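Long-range contacts in MIX1 (Leishmania major, PDB 3HA4), which forms homodimers and probably serves as a scaffold that mediates protein-protein interactions through a TPR-like bundle of helices: residues Y65-L70 with V113-G119; L105-K109 with E126-S130; V41-R45 with E74-V78; D93-R98 with L136-N142. One frame throughout, in Å; residues are numbered along the deposited sequence.

Contact 1 (Y65-L70 with V113-G119); sequences YPADWL and VSDPNGG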
loop_
_atom_site.group_PDB
_atom_site.type_symbol
_atom_site.label_atom_id
_atom_site.label_comp_id
_atom_site.label_asym_id
_atom_site.label_seq_id
_atom_site.Cartn_x
_atom_site.Cartn_y
_atom_site.Cartn_z
ATOM N N TYR A 65 3.771 2.088 15.156
ATOM C CA TYR A 65 3.661 3.038 14.056
ATOM C C TYR A 65 2.263 3.674 13.944
ATOM O O TYR A 65 1.635 3.615 12.895
ATOM C CB TYR A 65 4.061 2.351 12.741
ATOM C CG TYR A 65 5.335 1.569 12.853
ATOM C CD1 TYR A 65 6.558 2.213 12.888
ATOM C CD2 TYR A 65 5.323 0.176 12.955
ATOM C CE1 TYR A 65 7.750 1.504 13.004
ATOM C CE2 TYR A 65 6.521 -0.554 13.075
ATOM C CZ TYR A 65 7.728 0.125 13.102
ATOM O OH TYR A 65 8.921 -0.546 13.223
ATOM N N PRO A 66 1.796 4.311 15.027
ATOM C CA PRO A 66 0.447 4.898 15.074
ATOM C C PRO A 66 0.278 6.058 14.089
ATOM O O PRO A 66 -0.857 6.479 13.840
ATOM C CB PRO A 66 0.337 5.459 16.495
ATOM C CG PRO A 66 1.765 5.622 16.980
ATOM C CD PRO A 66 2.676 4.791 16.109
ATOM N N ALA A 67 1.384 6.572 13.563
ATOM C CA ALA A 67 1.343 7.681 12.609
ATOM C C ALA A 67 1.388 7.249 11.153
ATOM O O ALA A 67 1.240 8.087 10.265
ATOM C CB ALA A 67 2.452 8.682 12.883
ATOM N N ASP A 68 1.584 5.958 10.900
ATOM C CA ASP A 68 1.665 5.459 9.526
ATOM C C ASP A 68 0.297 5.326 8.844
ATOM O O ASP A 68 -0.697 4.945 9.480
ATOM C CB ASP A 68 2.370 4.104 9.481
ATOM C CG ASP A 68 2.561 3.595 8.057
ATOM O OD1 ASP A 68 2.986 4.401 7.191
ATOM O OD2 ASP A 68 2.277 2.400 7.805
ATOM N N TRP A 69 0.258 5.614 7.545
ATOM C CA TRP A 69 -0.989 5.491 6.768
ATOM C C TRP A 69 -0.893 4.343 5.764
ATOM O O TRP A 69 -1.909 3.789 5.347
ATOM C CB TRP A 69 -1.332 6.811 6.032
ATOM C CG TRP A 69 -0.219 7.250 5.153
ATOM C CD1 TRP A 69 0.862 7.988 5.518
ATOM C CD2 TRP A 69 -0.028 6.912 3.775
ATOM N NE1 TRP A 69 1.709 8.147 4.448
ATOM C CE2 TRP A 69 1.182 7.498 3.365
ATOM C CE3 TRP A 69 -0.771 6.186 2.846
ATOM C CZ2 TRP A 69 1.661 7.388 2.065
ATOM C CZ3 TRP A 69 -0.289 6.072 1.559
ATOM C CH2 TRP A 69 0.912 6.675 1.179
ATOM N N LEU A 70 0.332 4.000 5.374
ATOM C CA LEU A 70 0.559 3.014 4.322
ATOM C C LEU A 70 0.028 1.637 4.702
ATOM O O LEU A 70 -0.715 1.005 3.948
ATOM C CB LEU A 70 2.046 2.930 3.973
ATOM C CG LEU A 70 2.402 2.152 2.703
ATOM C CD1 LEU A 70 1.389 2.418 1.590
ATOM C CD2 LEU A 70 3.805 2.497 2.237
ATOM N N VAL A 113 -1.392 12.934 14.785
ATOM C CA VAL A 113 -0.258 12.114 14.958
ATOM C C VAL A 113 0.651 12.492 13.816
ATOM O O VAL A 113 0.189 12.941 12.811
ATOM C CB VAL A 113 -0.697 10.692 14.918
ATOM C CG1 VAL A 113 -0.880 10.236 13.573
ATOM C CG2 VAL A 113 0.209 9.871 15.647
ATOM N N SER A 114 1.946 12.357 13.954
ATOM C CA SER A 114 2.793 12.782 12.869
ATOM C C SER A 114 4.045 11.970 12.656
ATOM O O SER A 114 4.422 11.173 13.472
ATOM C CB SER A 114 3.094 14.272 12.942
ATOM O OG SER A 114 3.970 14.568 13.973
ATOM N N ASP A 115 4.687 12.210 11.533
ATOM C CA ASP A 115 5.811 11.439 11.114
ATOM C C ASP A 115 5.487 10.112 10.516
ATOM O O ASP A 115 6.092 9.130 10.861
ATOM C CB ASP A 115 6.721 11.227 12.273
ATOM C CG ASP A 115 7.947 11.995 12.141
ATOM O OD1 ASP A 115 9.018 11.416 12.318
ATOM O OD2 ASP A 115 7.834 13.174 11.827
ATOM N N PRO A 116 4.513 10.085 9.625
ATOM C CA PRO A 116 4.066 8.835 9.028
ATOM C C PRO A 116 5.118 8.147 8.219
ATOM O O PRO A 116 5.831 8.748 7.461
ATOM C CB PRO A 116 2.934 9.287 8.122
ATOM C CG PRO A 116 2.472 10.521 8.707
ATOM C CD PRO A 116 3.690 11.200 9.148
ATOM N N ASN A 117 5.176 6.847 8.405
ATOM C CA ASN A 117 6.166 5.990 7.806
ATOM C C ASN A 117 6.078 5.968 6.320
ATOM O O ASN A 117 7.065 5.828 5.657
ATOM C CB ASN A 117 6.060 4.592 8.368
ATOM C CG ASN A 117 6.319 4.555 9.830
ATOM O OD1 ASN A 117 5.494 4.926 10.615
ATOM N ND2 ASN A 117 7.498 4.134 10.196
ATOM N N GLY A 118 4.871 6.073 5.804
ATOM C CA GLY A 118 4.637 5.984 4.383
ATOM C C GLY A 118 5.177 7.199 3.683
ATOM O O GLY A 118 5.155 7.305 2.476
ATOM N N GLY A 119 5.597 8.166 4.471
ATOM C CA GLY A 119 5.992 9.434 3.944
ATOM C C GLY A 119 5.011 10.531 4.225
ATOM O O GLY A 119 3.992 10.346 4.832
#

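Contact 2 (L105-K109 with E126-S130); sequences LLNVK and EEIIS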
loop_
_atom_site.group_PDB
_atom_site.type_symbol
_atom_site.label_atom_id
_atom_site.label_comp_id
_atom_site.label_asym_id
_atom_site.label_seq_id
_atom_site.Cartn_x
_atom_site.Cartn_y
_atom_site.Cartn_z
ATOM N N LEU A 105 -6.133 6.178 10.435
ATOM C CA LEU A 105 -6.093 6.954 9.196
ATOM C C LEU A 105 -6.606 8.361 9.461
ATOM O O LEU A 105 -6.042 9.330 8.966
ATOM C CB LEU A 105 -6.895 6.278 8.077
ATOM C CG LEU A 105 -6.175 5.107 7.392
ATOM C CD1 LEU A 105 -7.115 4.328 6.493
ATOM C CD2 LEU A 105 -5.010 5.627 6.614
ATOM N N LEU A 106 -7.655 8.467 10.272
ATOM C CA LEU A 106 -8.216 9.766 10.616
ATOM C C LEU A 106 -7.228 10.606 11.424
ATOM O O LEU A 106 -7.138 11.823 11.211
ATOM C CB LEU A 106 -9.565 9.631 11.343
ATOM C CG LEU A 106 -10.760 9.218 10.475
ATOM C CD1 LEU A 106 -12.014 9.044 11.312
ATOM C CD2 LEU A 106 -11.001 10.224 9.349
ATOM N N ASN A 107 -6.488 9.965 12.337
ATOM C CA ASN A 107 -5.452 10.660 13.111
ATOM C C ASN A 107 -4.385 11.220 12.187
ATOM O O ASN A 107 -3.908 12.327 12.393
ATOM C CB ASN A 107 -4.778 9.750 14.164
ATOM C CG ASN A 107 -5.673 9.455 15.374
ATOM O OD1 ASN A 107 -6.594 10.207 15.686
ATOM N ND2 ASN A 107 -5.399 8.338 16.051
ATOM N N VAL A 108 -4.004 10.459 11.168
ATOM C CA VAL A 108 -2.975 10.928 10.238
ATOM C C VAL A 108 -3.484 12.095 9.388
ATOM O O VAL A 108 -2.788 13.086 9.180
ATOM C CB VAL A 108 -2.513 9.806 9.294
ATOM C CG1 VAL A 108 -1.626 10.367 8.197
ATOM C CG2 VAL A 108 -1.791 8.701 10.085
ATOM N N LYS A 109 -4.712 11.961 8.907
ATOM C CA LYS A 109 -5.319 12.946 8.034
ATOM C C LYS A 109 -5.456 14.302 8.731
ATOM O O LYS A 109 -5.267 15.342 8.113
ATOM C CB LYS A 109 -6.685 12.443 7.534
ATOM C CG LYS A 109 -7.573 13.535 6.949
ATOM C CD LYS A 109 -8.719 12.983 6.107
ATOM C CE LYS A 109 -9.563 14.129 5.559
ATOM N NZ LYS A 109 -10.773 13.666 4.843
ATOM N N GLU A 126 -3.215 12.784 1.365
ATOM C CA GLU A 126 -4.339 13.019 2.215
ATOM C C GLU A 126 -5.586 12.684 1.515
ATOM O O GLU A 126 -6.583 12.498 2.130
ATOM C CB GLU A 126 -4.424 14.454 2.597
ATOM C CG GLU A 126 -5.821 14.850 2.812
ATOM C CD GLU A 126 -5.937 16.104 3.578
ATOM O OE1 GLU A 126 -7.064 16.545 3.803
ATOM O OE2 GLU A 126 -4.903 16.662 3.956
ATOM N N GLU A 127 -5.532 12.630 0.204
ATOM C CA GLU A 127 -6.683 12.300 -0.591
ATOM C C GLU A 127 -6.885 10.815 -0.692
ATOM O O GLU A 127 -7.968 10.357 -0.659
ATOM C CB GLU A 127 -6.530 12.890 -1.985
ATOM C CG GLU A 127 -6.980 14.324 -2.139
ATOM C CD GLU A 127 -6.720 14.886 -3.517
ATOM O OE1 GLU A 127 -6.971 14.188 -4.492
ATOM O OE2 GLU A 127 -6.276 16.028 -3.641
ATOM N N ILE A 128 -5.816 10.069 -0.846
ATOM C CA ILE A 128 -5.852 8.632 -0.872
ATOM C C ILE A 128 -6.322 8.049 0.449
ATOM O O ILE A 128 -6.935 7.022 0.472
ATOM C CB ILE A 128 -4.492 8.088 -1.307
ATOM C CG1 ILE A 128 -4.657 6.827 -2.101
ATOM C CG2 ILE A 128 -3.606 7.833 -0.171
ATOM C CD1 ILE A 128 -3.411 6.193 -2.422
ATOM N N ILE A 129 -6.037 8.758 1.523
ATOM C CA ILE A 129 -6.474 8.469 2.851
ATOM C C ILE A 129 -7.923 8.790 3.032
ATOM O O ILE A 129 -8.609 8.125 3.730
ATOM C CB ILE A 129 -5.651 9.278 3.850
ATOM C CG1 ILE A 129 -4.220 8.801 3.858
ATOM C CG2 ILE A 129 -6.201 9.189 5.223
ATOM C CD1 ILE A 129 -3.384 9.551 4.726
ATOM N N SER A 130 -8.400 9.819 2.386
ATOM C CA SER A 130 -9.792 10.126 2.434
ATOM C C SER A 130 -10.614 9.093 1.715
ATOM O O SER A 130 -11.690 8.792 2.105
ATOM C CB SER A 130 -10.018 11.467 1.792
ATOM O OG SER A 130 -9.529 12.463 2.591
#

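Contact 3 (V41-R45 with E74-V78); sequences VVLLR and ELTQV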
loop_
_atom_site.group_PDB
_atom_site.type_symbol
_atom_site.label_atom_id
_atom_site.label_comp_id
_atom_site.label_asym_id
_atom_site.label_seq_id
_atom_site.Cartn_x
_atom_site.Cartn_y
_atom_site.Cartn_z
ATOM N N VAL A 41 2.330 -7.627 5.537
ATOM C CA VAL A 41 0.954 -7.240 5.385
ATOM C C VAL A 41 0.539 -7.276 3.936
ATOM O O VAL A 41 -0.580 -7.535 3.616
ATOM C CB VAL A 41 0.724 -5.848 5.953
ATOM C CG1 VAL A 41 -0.554 -5.287 5.487
ATOM C CG2 VAL A 41 0.761 -5.875 7.424
ATOM N N VAL A 42 1.487 -7.038 3.062
ATOM C CA VAL A 42 1.229 -7.022 1.654
ATOM C C VAL A 42 1.061 -8.391 1.033
ATOM O O VAL A 42 0.509 -8.504 -0.015
ATOM C CB VAL A 42 2.287 -6.252 0.918
ATOM C CG1 VAL A 42 2.174 -6.486 -0.485
ATOM C CG2 VAL A 42 2.161 -4.842 1.182
ATOM N N LEU A 43 1.540 -9.400 1.711
ATOM C CA LEU A 43 1.439 -10.766 1.305
ATOM C C LEU A 43 0.034 -11.246 1.501
ATOM O O LEU A 43 -0.386 -12.175 0.895
ATOM C CB LEU A 43 2.329 -11.577 2.206
ATOM C CG LEU A 43 3.486 -12.482 1.864
ATOM C CD1 LEU A 43 4.133 -12.264 0.578
ATOM C CD2 LEU A 43 4.424 -12.356 2.950
ATOM N N LEU A 44 -0.699 -10.597 2.369
ATOM C CA LEU A 44 -1.992 -11.081 2.744
ATOM C C LEU A 44 -3.013 -11.053 1.644
ATOM O O LEU A 44 -3.766 -11.963 1.513
ATOM C CB LEU A 44 -2.525 -10.323 3.940
ATOM C CG LEU A 44 -1.912 -10.584 5.283
ATOM C CD1 LEU A 44 -2.342 -9.531 6.199
ATOM C CD2 LEU A 44 -2.385 -11.841 5.735
ATOM N N ARG A 45 -3.055 -9.999 0.867
ATOM C CA ARG A 45 -4.068 -9.880 -0.149
ATOM C C ARG A 45 -3.913 -10.874 -1.259
ATOM O O ARG A 45 -4.804 -11.072 -2.038
ATOM C CB ARG A 45 -4.077 -8.487 -0.726
ATOM C CG ARG A 45 -5.443 -7.888 -0.839
ATOM C CD ARG A 45 -5.339 -6.415 -0.817
ATOM N NE ARG A 45 -5.089 -5.849 -2.128
ATOM C CZ ARG A 45 -4.183 -4.924 -2.382
ATOM N NH1 ARG A 45 -3.408 -4.442 -1.436
ATOM N NH2 ARG A 45 -4.050 -4.494 -3.604
ATOM N N GLU A 74 -3.167 -0.544 3.233
ATOM C CA GLU A 74 -3.074 -1.934 2.788
ATOM C C GLU A 74 -4.077 -2.840 3.522
ATOM O O GLU A 74 -4.774 -3.649 2.900
ATOM C CB GLU A 74 -1.649 -2.437 2.962
ATOM C CG GLU A 74 -1.244 -3.476 1.954
ATOM C CD GLU A 74 -1.342 -2.954 0.536
ATOM O OE1 GLU A 74 -0.401 -2.267 0.056
ATOM O OE2 GLU A 74 -2.375 -3.238 -0.097
ATOM N N LEU A 75 -4.159 -2.691 4.841
ATOM C CA LEU A 75 -5.171 -3.385 5.624
ATOM C C LEU A 75 -6.600 -3.078 5.161
ATOM O O LEU A 75 -7.465 -3.962 5.164
ATOM C CB LEU A 75 -5.010 -3.042 7.106
ATOM C CG LEU A 75 -4.236 -3.998 8.013
ATOM C CD1 LEU A 75 -3.590 -5.126 7.236
ATOM C CD2 LEU A 75 -3.217 -3.228 8.805
ATOM N N THR A 76 -6.854 -1.827 4.770
ATOM C CA THR A 76 -8.165 -1.463 4.250
ATOM C C THR A 76 -8.510 -2.315 3.031
ATOM O O THR A 76 -9.627 -2.814 2.919
ATOM C CB THR A 76 -8.255 0.022 3.866
ATOM O OG1 THR A 76 -8.059 0.827 5.028
ATOM C CG2 THR A 76 -9.620 0.333 3.287
ATOM N N GLN A 77 -7.550 -2.479 2.120
ATOM C CA GLN A 77 -7.744 -3.387 0.979
ATOM C C GLN A 77 -8.000 -4.827 1.446
ATOM O O GLN A 77 -8.832 -5.525 0.866
ATOM C CB GLN A 77 -6.555 -3.354 0.000
ATOM C CG GLN A 77 -6.092 -1.962 -0.420
ATOM C CD GLN A 77 -7.245 -0.977 -0.607
ATOM O OE1 GLN A 77 -8.265 -1.282 -1.234
ATOM N NE2 GLN A 77 -7.082 0.211 -0.054
ATOM N N VAL A 78 -7.288 -5.273 2.485
ATOM C CA VAL A 78 -7.589 -6.581 3.076
ATOM C C VAL A 78 -9.039 -6.648 3.573
ATOM O O VAL A 78 -9.764 -7.575 3.240
ATOM C CB VAL A 78 -6.581 -7.004 4.183
ATOM C CG1 VAL A 78 -7.013 -8.302 4.842
ATOM C CG2 VAL A 78 -5.188 -7.161 3.603
#

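Contact 4 (D93-R98 with L136-N142); sequences DPDEMR and LENMDLN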
loop_
_atom_site.group_PDB
_atom_site.type_symbol
_atom_site.label_atom_id
_atom_site.label_comp_id
_atom_site.label_asym_id
_atom_site.label_seq_id
_atom_site.Cartn_x
_atom_site.Cartn_y
_atom_site.Cartn_z
ATOM N N ASP A 93 -12.802 -9.853 16.130
ATOM C CA ASP A 93 -13.794 -8.869 15.750
ATOM C C ASP A 93 -13.216 -8.109 14.602
ATOM O O ASP A 93 -12.227 -7.454 14.733
ATOM C CB ASP A 93 -14.108 -7.921 16.900
ATOM C CG ASP A 93 -15.423 -7.218 16.740
ATOM O OD1 ASP A 93 -16.053 -7.336 15.696
ATOM O OD2 ASP A 93 -15.837 -6.531 17.665
ATOM N N PRO A 94 -13.850 -8.231 13.466
ATOM C CA PRO A 94 -13.413 -7.577 12.266
ATOM C C PRO A 94 -13.929 -6.193 12.206
ATOM O O PRO A 94 -13.218 -5.366 11.747
ATOM C CB PRO A 94 -14.062 -8.411 11.197
ATOM C CG PRO A 94 -14.142 -9.665 11.755
ATOM C CD PRO A 94 -14.412 -9.536 13.157
ATOM N N ASP A 95 -15.139 -5.943 12.655
ATOM C CA ASP A 95 -15.671 -4.612 12.594
ATOM C C ASP A 95 -15.005 -3.748 13.597
ATOM O O ASP A 95 -14.941 -2.583 13.450
ATOM C CB ASP A 95 -17.169 -4.597 12.792
ATOM C CG ASP A 95 -17.825 -3.396 12.176
ATOM O OD1 ASP A 95 -17.908 -3.325 10.958
ATOM O OD2 ASP A 95 -18.262 -2.528 12.915
ATOM N N GLU A 96 -14.429 -4.311 14.616
ATOM C CA GLU A 96 -13.682 -3.497 15.535
ATOM C C GLU A 96 -12.338 -3.108 14.992
ATOM O O GLU A 96 -11.867 -2.054 15.258
ATOM C CB GLU A 96 -13.532 -4.180 16.868
ATOM C CG GLU A 96 -13.297 -3.252 18.037
ATOM C CD GLU A 96 -14.241 -2.061 18.092
ATOM O OE1 GLU A 96 -15.467 -2.245 17.962
ATOM O OE2 GLU A 96 -13.753 -0.938 18.270
ATOM N N MET A 97 -11.733 -3.980 14.218
ATOM C CA MET A 97 -10.484 -3.707 13.553
ATOM C C MET A 97 -10.641 -2.623 12.526
ATOM O O MET A 97 -9.800 -1.824 12.368
ATOM C CB MET A 97 -9.946 -4.959 12.888
ATOM C CG MET A 97 -8.586 -4.796 12.327
ATOM S SD MET A 97 -8.018 -6.118 11.366
ATOM C CE MET A 97 -6.706 -5.343 10.549
ATOM N N ARG A 98 -11.752 -2.648 11.835
ATOM C CA ARG A 98 -12.145 -1.687 10.861
ATOM C C ARG A 98 -12.179 -0.306 11.445
ATOM O O ARG A 98 -11.716 0.642 10.867
ATOM C CB ARG A 98 -13.531 -2.087 10.429
ATOM C CG ARG A 98 -14.143 -1.362 9.309
ATOM C CD ARG A 98 -15.621 -1.408 9.415
ATOM N NE ARG A 98 -16.112 -0.059 9.399
ATOM C CZ ARG A 98 -16.907 0.476 10.292
ATOM N NH1 ARG A 98 -17.364 -0.231 11.271
ATOM N NH2 ARG A 98 -17.252 1.731 10.170
ATOM N N LEU A 136 -13.704 2.588 4.491
ATOM C CA LEU A 136 -13.927 2.058 5.825
ATOM C C LEU A 136 -15.301 2.462 6.321
ATOM O O LEU A 136 -16.094 1.614 6.720
ATOM C CB LEU A 136 -12.822 2.512 6.776
ATOM C CG LEU A 136 -11.462 1.900 6.425
ATOM C CD1 LEU A 136 -10.277 2.631 7.097
ATOM C CD2 LEU A 136 -11.485 0.394 6.765
ATOM N N GLU A 137 -15.592 3.735 6.299
ATOM C CA GLU A 137 -16.890 4.213 6.692
ATOM C C GLU A 137 -18.045 3.475 6.009
ATOM O O GLU A 137 -19.042 3.204 6.617
ATOM C CB GLU A 137 -16.976 5.715 6.461
ATOM C CG GLU A 137 -16.121 6.577 7.346
ATOM C CD GLU A 137 -16.728 6.788 8.664
ATOM O OE1 GLU A 137 -17.729 6.165 8.910
ATOM O OE2 GLU A 137 -16.214 7.542 9.465
ATOM N N ASN A 138 -17.870 3.129 4.745
ATOM C CA ASN A 138 -18.928 2.463 3.982
ATOM C C ASN A 138 -19.048 0.964 4.261
ATOM O O ASN A 138 -19.941 0.287 3.755
ATOM C CB ASN A 138 -18.755 2.735 2.484
ATOM C CG ASN A 138 -19.403 4.039 2.058
ATOM O OD1 ASN A 138 -20.508 4.355 2.492
ATOM N ND2 ASN A 138 -18.721 4.802 1.212
ATOM N N MET A 139 -18.157 0.470 5.103
ATOM C CA MET A 139 -17.997 -0.951 5.317
ATOM C C MET A 139 -18.687 -1.359 6.610
ATOM O O MET A 139 -18.604 -0.647 7.616
ATOM C CB MET A 139 -16.499 -1.246 5.409
ATOM C CG MET A 139 -16.061 -2.630 5.045
ATOM S SD MET A 139 -14.258 -2.757 5.145
ATOM C CE MET A 139 -13.742 -1.727 3.762
ATOM N N ASP A 140 -19.387 -2.491 6.571
ATOM C CA ASP A 140 -19.841 -3.173 7.787
ATOM C C ASP A 140 -19.453 -4.654 7.716
ATOM O O ASP A 140 -19.848 -5.376 6.796
ATOM C CB ASP A 140 -21.347 -3.006 8.019
ATOM C CG ASP A 140 -21.792 -3.506 9.395
ATOM O OD1 ASP A 140 -21.016 -4.218 10.068
ATOM O OD2 ASP A 140 -22.925 -3.183 9.809
ATOM N N LEU A 141 -18.661 -5.085 8.693
ATOM C CA LEU A 141 -18.041 -6.399 8.677
ATOM C C LEU A 141 -18.599 -7.285 9.785
ATOM O O LEU A 141 -18.038 -8.340 10.099
ATOM C CB LEU A 141 -16.525 -6.258 8.825
ATOM C CG LEU A 141 -15.864 -5.348 7.787
ATOM C CD1 LEU A 141 -14.421 -5.059 8.156
ATOM C CD2 LEU A 141 -15.956 -5.953 6.392
ATOM N N ASN A 142 -19.698 -6.849 10.391
ATOM C CA ASN A 142 -20.416 -7.704 11.321
ATOM C C ASN A 142 -21.099 -8.819 10.533
ATOM O O ASN A 142 -21.512 -8.616 9.388
ATOM C CB ASN A 142 -21.432 -6.899 12.135
ATOM C CG ASN A 142 -20.769 -5.981 13.162
ATOM O OD1 ASN A 142 -20.095 -6.440 14.092
ATOM N ND2 ASN A 142 -20.972 -4.674 13.002
#

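Contact 1 (Y65-L70 with V113-G119)
The side chain of D68 turns its CG opposite the backbone N (chi1 -176°), which carries OD1 across to N117 and G118, while N117 swings CG opposite its own carbonyl carbon and lays CB and the amide against D68 and Y65. D68 OD1 lies 3.3 Å from N117 CB and takes a weak hydrogen bond from G118 N at 2.9 Å. A second weak bond, from L70 N to the same OD1, caps the start of helix 70-81, so one carboxylate oxygen serves both a helix end and the facing loop. D68 OD2 is held separately by W34 NE1 and I71 N. The amide of N117 stands at right angles to the Y65 ring, with N117 ND2 3.4 Å from Y65 CD1, and its ND2 bonds D124 of the second subunit.

In the TPR-like, helix-turn-helix fold of MIX1, this is a meeting of two interhelical loops: segment 65-70 links helix 54-64 to helix 70-81, and segment 113-119 lies in the loop that follows helix 94-109 and leads to helix 123-137. Each contains a type I turn.

W69 projects its indole from between the backbone N and the carbonyl carbon (chi1 56°), and W69 NE1 donates to G119 O at 3.2 Å with an N-H...O angle of 159°. The acceptor lies near the ring plane, at the edge, where P116 CB also sits, 3.6 Å from W69 CD1. L105 and the helix 123-137 residues V125, I128 and I129 pack against the same indole. At the far end of the interface, A67 CB rests 3.7 Å from V113 CG1 and 3.2 Å from S114 O.

Contact 2 (L105-K109 with E126-S130)
I129 and K109, the residues that lose the largest areas here, divide the interface between an apolar and a polar side. From the 126-130 helix, I129 points both of its branches at the facing helix. I129 CG2 meets L105, third by buried area, through the carbonyl as well as the side chain, 3.7 Å from L105 O and 4.0 Å from L105 CD2, and it also touches K109 CB. The longer branch puts I129 CD1 4.0 Å from V108 CG1, crossing that valine at about a right angle.

The two segments belong to consecutive helices, 94-109 and 123-137, and run roughly antiparallel (151° between the directions of 105-109 and 126-130, their axes 10.0 Å apart), which is the hairpin arrangement expected of a TPR-like helical fold.

K109 starts with CG opposite its backbone N (chi1 163°) and stays extended to its tip, so that the chain reaches across the flank of the interface and K109 NZ donates to S130 OG at 2.8 Å. S130 OG in turn gives its proton to E126 O at 3.0 Å, in the carbonyl plane; E126 O also accepts from S130 N. This relay fixes the rotation of the serine hydroxyl. E126 OE1 stays 4.8 Å from K109 NZ, where without direct contact its carboxylate may still favour the charged form of the lysine.

Contact 3 (V41-R45 with E74-V78)
R45 and E74 face each other where segment 41-45, on helix 34-42, packs on helix 70-81, within the all-helical, TPR-like fold of MIX1. The two side chains cross at about a right angle, with the guanidinium and carboxylate planes 18° apart as modelled. The pairing is a salt bridge between R45 NH1 and E74 OE2, but the modelled separation is too short to be trusted, so its exact geometry, the angle between the planes included, is doubtful. In the model E74 is bent at chi2 (59°), which curls its carboxylate toward the arginine, while the bend of R45 at chi3 (86°) turns the guanidinium toward E74 and across Q77. R45 also reaches the dimer partner, where NH2 forms a salt bridge with E74 of the second subunit. The ion pairs of this contact therefore continue across the dimer interface.

Beside this charged pair, the aliphatic part of E74 lies among the valines. V42 CG2 is 3.7 Å from E74 CG, the two chains meeting obliquely, and V41 passes E74 in the opposite sense, with V41 CG1 4.0 Å from E74 CB. V41 CG1 also reaches L75 CD1 at 3.5 Å, crossing it at a right angle. Helix 54-64 closes over this apolar patch, M57 touching V41 and W58 touching L75. Farther along, L44 CB rests 4.1 Å from V78 CG2.

Q77 runs side by side with R45 and in the same direction, but its amide plane is turned steeply from the guanidinium. Contact is made by its methylene groups: R45 CD lies 3.4 Å from Q77 CB, and Q77 CG sits over one face of the guanidinium, displaced toward the rim.

Contact 4 (D93-R98 with L136-N142)
D95 and R98, both on the first turns of helix 94-109, supply the hydrogen bonds to the segment that ends helix 123-137 and runs on as a coil. D95 OD1 receives L141 N at 3.0 Å along an almost straight N-H...O line (173°), on the anti side of the carboxylate. R98 NE gives its hydrogen to L136 O at 3.2 Å, approaching from above the carbonyl plane. M139 N reaches that same oxygen from the other face, so two donors grip one carbonyl near the helix end. M139 O rests over one guanidinium face, 3.1 Å from R98 NE, at an angle unfit for bonding. D140 OD1 accepts from N142 N in an Asx turn.

Charge enters within the 93-98 segment: R98 NH1 forms a salt bridge with D95 OD2 at 3.0 Å, the oxygen lying at the guanidinium edge.

Apolar contact centres on L141, whose CD1 is 3.8 Å from R98 CB and whose CB lies 4.0 Å from P94 CB; helix 70-81 backs the leucine through L79.

D140 OD1 comes within 3.4 Å of D95 OD1, a closeness of like charges probably eased by L141 N on D95 OD1, by N142 N on D140 OD1 and by the positive charge of R98 beside D95.

How the contacts relate
From the N terminus, the first segment to find its partner is 41-45: contact 3 closes a loop around helix 54-64 and ties helix 34-42 to helix 70-81. Contact 1 opens inside that loop, at 65-70, and closes only at 113-119, so it crosses contact 3. Contact 4 opens next, at the start of helix 94-109, and closes last, at 136-142; contact 2 lies wholly within its span, joining the same two helices, and contact 1 crosses both. Contact 3 precedes contacts 2 and 4 in series. Space links them too: T76 touches L105 and L136, and A67 packs on V108. Contacts 1, 2 and 3 reach the second subunit, whereas contact 4 does not.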